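Local coordinates for protein pyruvate kinase (PDB 3GG8) that probably catalyses the last step of glycolysis, transferring the phosphate of phosphoenolpyruvate to ADP to give pyruvate and ATP, at residues 157-169 and 179-193. Sequence-based numbering, arbitrary orientation.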
loop_
_atom_site.group_PDB
_atom_site.type_symbol
_atom_site.label_atom_id
_atom_site.label_comp_id
_atom_site.label_asym_id
_atom_site.label_seq_id
_atom_site.Cartn_x
_atom_site.Cartn_y
_atom_site.Cartn_z
ATOM N N THR C 157 10.211 -11.335 45.298
ATOM C CA THR C 157 9.580 -12.638 45.394
ATOM C C THR C 157 10.601 -13.750 45.132
ATOM O O THR C 157 11.414 -13.642 44.216
ATOM C CB THR C 157 8.390 -12.728 44.416
ATOM O OG1 THR C 157 7.365 -11.823 44.849
ATOM C CG2 THR C 157 7.829 -14.135 44.372
ATOM N N ILE C 158 10.575 -14.797 45.954
ATOM C CA ILE C 158 11.357 -16.007 45.684
ATOM C C ILE C 158 10.429 -17.202 45.477
ATOM O O ILE C 158 9.569 -17.480 46.327
ATOM C CB ILE C 158 12.354 -16.359 46.825
ATOM C CG1 ILE C 158 13.348 -15.235 47.083
ATOM C CG2 ILE C 158 13.109 -17.652 46.507
ATOM C CD1 ILE C 158 14.132 -15.443 48.377
ATOM N N LEU C 159 10.617 -17.899 44.357
ATOM C CA LEU C 159 9.875 -19.125 44.037
ATOM C C LEU C 159 10.676 -20.387 44.370
ATOM O O LEU C 159 11.894 -20.453 44.124
ATOM C CB LEU C 159 9.458 -19.140 42.562
ATOM C CG LEU C 159 8.032 -18.718 42.194
ATOM C CD1 LEU C 159 7.695 -17.349 42.721
ATOM C CD2 LEU C 159 7.851 -18.752 40.695
ATOM N N ILE C 160 9.983 -21.378 44.928
ATOM C CA ILE C 160 10.600 -22.619 45.407
ATOM C C ILE C 160 9.847 -23.834 44.872
ATOM O O ILE C 160 8.614 -23.849 44.880
ATOM C CB ILE C 160 10.640 -22.669 46.952
ATOM C CG1 ILE C 160 11.451 -21.494 47.497
ATOM C CG2 ILE C 160 11.221 -23.997 47.441
ATOM C CD1 ILE C 160 11.182 -21.178 48.954
ATOM N N ALA C 161 10.592 -24.838 44.405
ATOM C CA ALA C 161 10.017 -26.108 43.906
ATOM C C ALA C 161 9.104 -25.938 42.685
ATOM O O ALA C 161 7.886 -26.138 42.772
ATOM C CB ALA C 161 9.285 -26.864 45.028
ATOM N N ASP C 162 9.718 -25.599 41.549
ATOM C CA ASP C 162 8.995 -25.270 40.318
ATOM C C ASP C 162 7.813 -24.315 40.554
ATOM O O ASP C 162 6.735 -24.479 39.970
ATOM C CB ASP C 162 8.548 -26.550 39.581
ATOM C CG ASP C 162 9.726 -27.444 39.192
ATOM O OD1 ASP C 162 9.554 -28.680 39.147
ATOM O OD2 ASP C 162 10.835 -26.919 38.957
ATOM N N GLY C 163 8.036 -23.312 41.399
ATOM C CA GLY C 163 7.028 -22.302 41.703
ATOM C C GLY C 163 5.892 -22.829 42.545
ATOM O O GLY C 163 4.828 -22.226 42.572
ATOM N N SER C 164 6.126 -23.966 43.206
ATOM C CA SER C 164 5.207 -24.573 44.171
ATOM C C SER C 164 4.841 -23.578 45.249
ATOM O O SER C 164 3.664 -23.315 45.510
ATOM C CB SER C 164 5.910 -25.726 44.889
ATOM O OG SER C 164 5.463 -26.977 44.463
ATOM N N LEU C 165 5.888 -23.070 45.901
ATOM C CA LEU C 165 5.769 -22.155 47.019
ATOM C C LEU C 165 6.339 -20.825 46.583
ATOM O O LEU C 165 7.393 -20.772 45.927
ATOM C CB LEU C 165 6.531 -22.694 48.233
ATOM C CG LEU C 165 6.736 -21.807 49.463
ATOM C CD1 LEU C 165 5.434 -21.504 50.224
ATOM C CD2 LEU C 165 7.738 -22.470 50.374
ATOM N N SER C 166 5.617 -19.767 46.939
ATOM C CA SER C 166 6.030 -18.408 46.680
ATOM C C SER C 166 6.167 -17.657 48.000
ATOM O O SER C 166 5.215 -17.595 48.790
ATOM C CB SER C 166 5.025 -17.716 45.770
ATOM O OG SER C 166 5.359 -16.355 45.616
ATOM N N VAL C 167 7.358 -17.114 48.243
ATOM C CA VAL C 167 7.596 -16.287 49.422
ATOM C C VAL C 167 7.955 -14.848 49.016
ATOM O O VAL C 167 8.635 -14.627 48.003
ATOM C CB VAL C 167 8.663 -16.897 50.388
ATOM C CG1 VAL C 167 8.235 -18.288 50.882
ATOM C CG2 VAL C 167 10.040 -16.970 49.732
ATOM N N LYS C 168 7.466 -13.876 49.791
ATOM C CA LYS C 168 7.870 -12.474 49.633
ATOM C C LYS C 168 8.959 -12.174 50.661
ATOM O O LYS C 168 8.817 -12.528 51.836
ATOM C CB LYS C 168 6.674 -11.527 49.841
ATOM C CG LYS C 168 6.791 -10.163 49.129
ATOM C CD LYS C 168 6.207 -9.008 49.958
ATOM C CE LYS C 168 4.705 -8.766 49.714
ATOM N NZ LYS C 168 4.407 -8.142 48.376
ATOM N N VAL C 169 10.041 -11.533 50.220
ATOM C CA VAL C 169 11.147 -11.154 51.117
ATOM C C VAL C 169 10.742 -9.993 52.044
ATOM O O VAL C 169 10.287 -8.948 51.584
ATOM C CB VAL C 169 12.455 -10.792 50.336
ATOM C CG1 VAL C 169 13.555 -10.355 51.292
ATOM C CG2 VAL C 169 12.936 -11.963 49.486
ATOM N N THR C 179 11.485 -14.465 55.065
ATOM C CA THR C 179 10.482 -14.418 54.019
ATOM C C THR C 179 9.111 -14.735 54.596
ATOM O O THR C 179 8.992 -15.142 55.753
ATOM C CB THR C 179 10.805 -15.371 52.842
ATOM O OG1 THR C 179 10.603 -16.732 53.241
ATOM C CG2 THR C 179 12.232 -15.192 52.353
ATOM N N GLN C 180 8.081 -14.539 53.783
ATOM C CA GLN C 180 6.730 -14.816 54.204
ATOM C C GLN C 180 5.984 -15.565 53.098
ATOM O O GLN C 180 5.915 -15.092 51.963
ATOM C CB GLN C 180 6.055 -13.494 54.523
ATOM C CG GLN C 180 4.846 -13.589 55.400
ATOM C CD GLN C 180 4.027 -12.327 55.305
ATOM O OE1 GLN C 180 4.017 -11.505 56.223
ATOM N NE2 GLN C 180 3.363 -12.141 54.164
ATOM N N ALA C 181 5.442 -16.736 53.426
ATOM C CA ALA C 181 4.753 -17.571 52.442
ATOM C C ALA C 181 3.523 -16.874 51.852
ATOM O O ALA C 181 2.687 -16.368 52.586
ATOM C CB ALA C 181 4.374 -18.905 53.057
ATOM N N GLN C 182 3.435 -16.834 50.522
ATOM C CA GLN C 182 2.306 -16.185 49.843
ATOM C C GLN C 182 1.138 -17.157 49.654
ATOM O O GLN C 182 -0.014 -16.741 49.493
ATOM C CB GLN C 182 2.719 -15.539 48.508
ATOM C CG GLN C 182 3.685 -14.350 48.627
ATOM C CD GLN C 182 3.212 -13.285 49.620
ATOM O OE1 GLN C 182 2.260 -12.535 49.362
ATOM N NE2 GLN C 182 3.885 -13.217 50.768
ATOM N N ASN C 183 1.459 -18.450 49.683
ATOM C CA ASN C 183 0.470 -19.522 49.619
ATOM C C ASN C 183 0.849 -20.678 50.553
ATOM O O ASN C 183 1.975 -20.729 51.068
ATOM C CB ASN C 183 0.306 -20.015 48.175
ATOM C CG ASN C 183 1.578 -20.629 47.612
ATOM O OD1 ASN C 183 1.576 -21.767 47.141
ATOM N ND2 ASN C 183 2.674 -19.875 47.653
ATOM N N THR C 184 -0.104 -21.582 50.783
ATOM C CA THR C 184 0.136 -22.837 51.503
ATOM C C THR C 184 0.672 -23.914 50.541
ATOM O O THR C 184 0.077 -24.177 49.496
ATOM C CB THR C 184 -1.154 -23.328 52.197
ATOM O OG1 THR C 184 -1.643 -22.297 53.066
ATOM C CG2 THR C 184 -0.904 -24.611 53.007
ATOM N N ALA C 185 1.810 -24.513 50.884
ATOM C CA ALA C 185 2.404 -25.564 50.048
ATOM C C ALA C 185 3.266 -26.561 50.834
ATOM O O ALA C 185 3.673 -26.303 51.970
ATOM C CB ALA C 185 3.197 -24.952 48.891
ATOM N N THR C 186 3.518 -27.708 50.214
ATOM C CA THR C 186 4.350 -28.755 50.787
ATOM C C THR C 186 5.592 -28.884 49.927
ATOM O O THR C 186 5.500 -29.156 48.725
ATOM C CB THR C 186 3.594 -30.101 50.835
ATOM O OG1 THR C 186 2.553 -30.017 51.813
ATOM C CG2 THR C 186 4.529 -31.252 51.203
ATOM N N ILE C 187 6.757 -28.682 50.529
ATOM C CA ILE C 187 7.998 -28.796 49.761
ATOM C C ILE C 187 8.905 -29.911 50.289
ATOM O O ILE C 187 8.990 -30.140 51.497
ATOM C CB ILE C 187 8.766 -27.427 49.637
ATOM C CG1 ILE C 187 9.027 -26.811 51.020
ATOM C CG2 ILE C 187 7.987 -26.451 48.734
ATOM C CD1 ILE C 187 10.127 -25.764 51.042
ATOM N N GLY C 188 9.551 -30.608 49.357
ATOM C CA GLY C 188 10.587 -31.575 49.674
ATOM C C GLY C 188 11.936 -30.886 49.728
ATOM O O GLY C 188 12.015 -29.654 49.707
ATOM N N GLU C 189 13.002 -31.679 49.806
ATOM C CA GLU C 189 14.351 -31.136 49.943
ATOM C C GLU C 189 15.089 -31.044 48.617
ATOM O O GLU C 189 14.785 -31.783 47.669
ATOM C CB GLU C 189 15.173 -31.919 50.973
ATOM C CG GLU C 189 15.128 -33.435 50.870
ATOM C CD GLU C 189 15.987 -34.102 51.933
ATOM O OE1 GLU C 189 16.491 -35.215 51.686
ATOM O OE2 GLU C 189 16.184 -33.513 53.015
ATOM N N ARG C 190 16.055 -30.123 48.565
ATOM C CA ARG C 190 16.842 -29.854 47.358
ATOM C C ARG C 190 15.958 -29.583 46.138
ATOM O O ARG C 190 16.120 -30.203 45.075
ATOM C CB ARG C 190 17.815 -30.994 47.054
ATOM C CG ARG C 190 18.471 -31.597 48.258
ATOM C CD ARG C 190 19.741 -32.291 47.858
ATOM N NE ARG C 190 20.794 -31.316 47.603
ATOM C CZ ARG C 190 21.513 -31.259 46.487
ATOM N NH1 ARG C 190 22.443 -30.315 46.349
ATOM N NH2 ARG C 190 21.308 -32.141 45.514
ATOM N N LYS C 191 15.020 -28.660 46.300
ATOM C CA LYS C 191 14.207 -28.214 45.187
ATOM C C LYS C 191 14.819 -26.972 44.544
ATOM O O LYS C 191 15.512 -26.188 45.200
ATOM C CB LYS C 191 12.789 -27.914 45.658
ATOM C CG LYS C 191 12.077 -29.079 46.264
ATOM C CD LYS C 191 12.033 -30.268 45.335
ATOM C CE LYS C 191 11.155 -31.367 45.908
ATOM N NZ LYS C 191 11.741 -32.706 45.636
ATOM N N ASN C 192 14.549 -26.794 43.254
ATOM C CA ASN C 192 14.980 -25.598 42.544
ATOM C C ASN C 192 14.345 -24.310 43.085
ATOM O O ASN C 192 13.249 -24.314 43.655
ATOM C CB ASN C 192 14.756 -25.737 41.031
ATOM C CG ASN C 192 13.278 -25.863 40.651
ATOM O OD1 ASN C 192 12.379 -25.331 41.326
ATOM N ND2 ASN C 192 13.024 -26.570 39.539
ATOM N N MET C 193 15.068 -23.214 42.898
ATOM C CA MET C 193 14.624 -21.896 43.321
ATOM C C MET C 193 14.748 -20.902 42.171
ATOM O O MET C 193 15.656 -20.985 41.332
ATOM C CB MET C 193 15.426 -21.423 44.544
ATOM C CG MET C 193 15.212 -22.304 45.778
ATOM S SD MET C 193 16.205 -21.854 47.218
ATOM C CE MET C 193 15.619 -20.191 47.569
#
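Leu-165 and Ile-187 meet in the tightly packed part of this contact. Leu-165 CB lies 4.1 Å from Ile-187 CG2, and the two side chains cross obliquely. At its other end Ile-187 reaches Ile-160, with CD1 4.2 Å from Ile-160 CG2. CG1 of Ile-187 sits between the backbone N and the carbonyl carbon (chi1 55°), which leaves CG2 to touch Ala-161 CB as well. The CD1 branch of Leu-165 packs on Ala-181 CB at 4.0 Å. Further along the same face, Thr-179 lies across Val-167. Its OG1 comes close to Val-167 CB but is hydrogen-bonded to the backbone O of Leu-126. Ile-158 CG2 touches the methyl CE of Met-193 at 3.7 Å, where the methionine chain bends at chi3. Ile-118 and Leu-120 of strand 118-120 also pack on Ile-187.

The other face is polar and more open. Here Lys-168 and Gln-180 form an antiparallel hydrogen-bonded pair. Gln-180 O accepts two bonds, from Lys-168 N and from Gln-182 NE2, which arrive from opposite faces of its carbonyl plane. The second bond holds the Gln-182 amide beside Lys-168, with NE2 3.4 Å from Lys-168 CB. Gln-182 N also bonds to Ser-166 O (2.6 Å). Arg-324 of the second subunit packs on Ser-166 and Asn-183.

Asn-192 grips the Ala-161 to Ser-164 turn at two points. Its backbone O accepts from Ala-161 N. Its side-chain OD1 accepts from Asp-162 N at 2.7 Å, on a lone pair and nearly straight (171°). This type I' turn and the classic bulge of Ser-164 and Leu-165 opposite Ile-160 shape the 157-169 hairpin. The contact joins neighbouring antiparallel strands, including the 165-172/176-181 hairpin, in the small beta-barrel B domain of pyruvate kinase, which is inserted in the catalytic (beta/alpha)8 barrel.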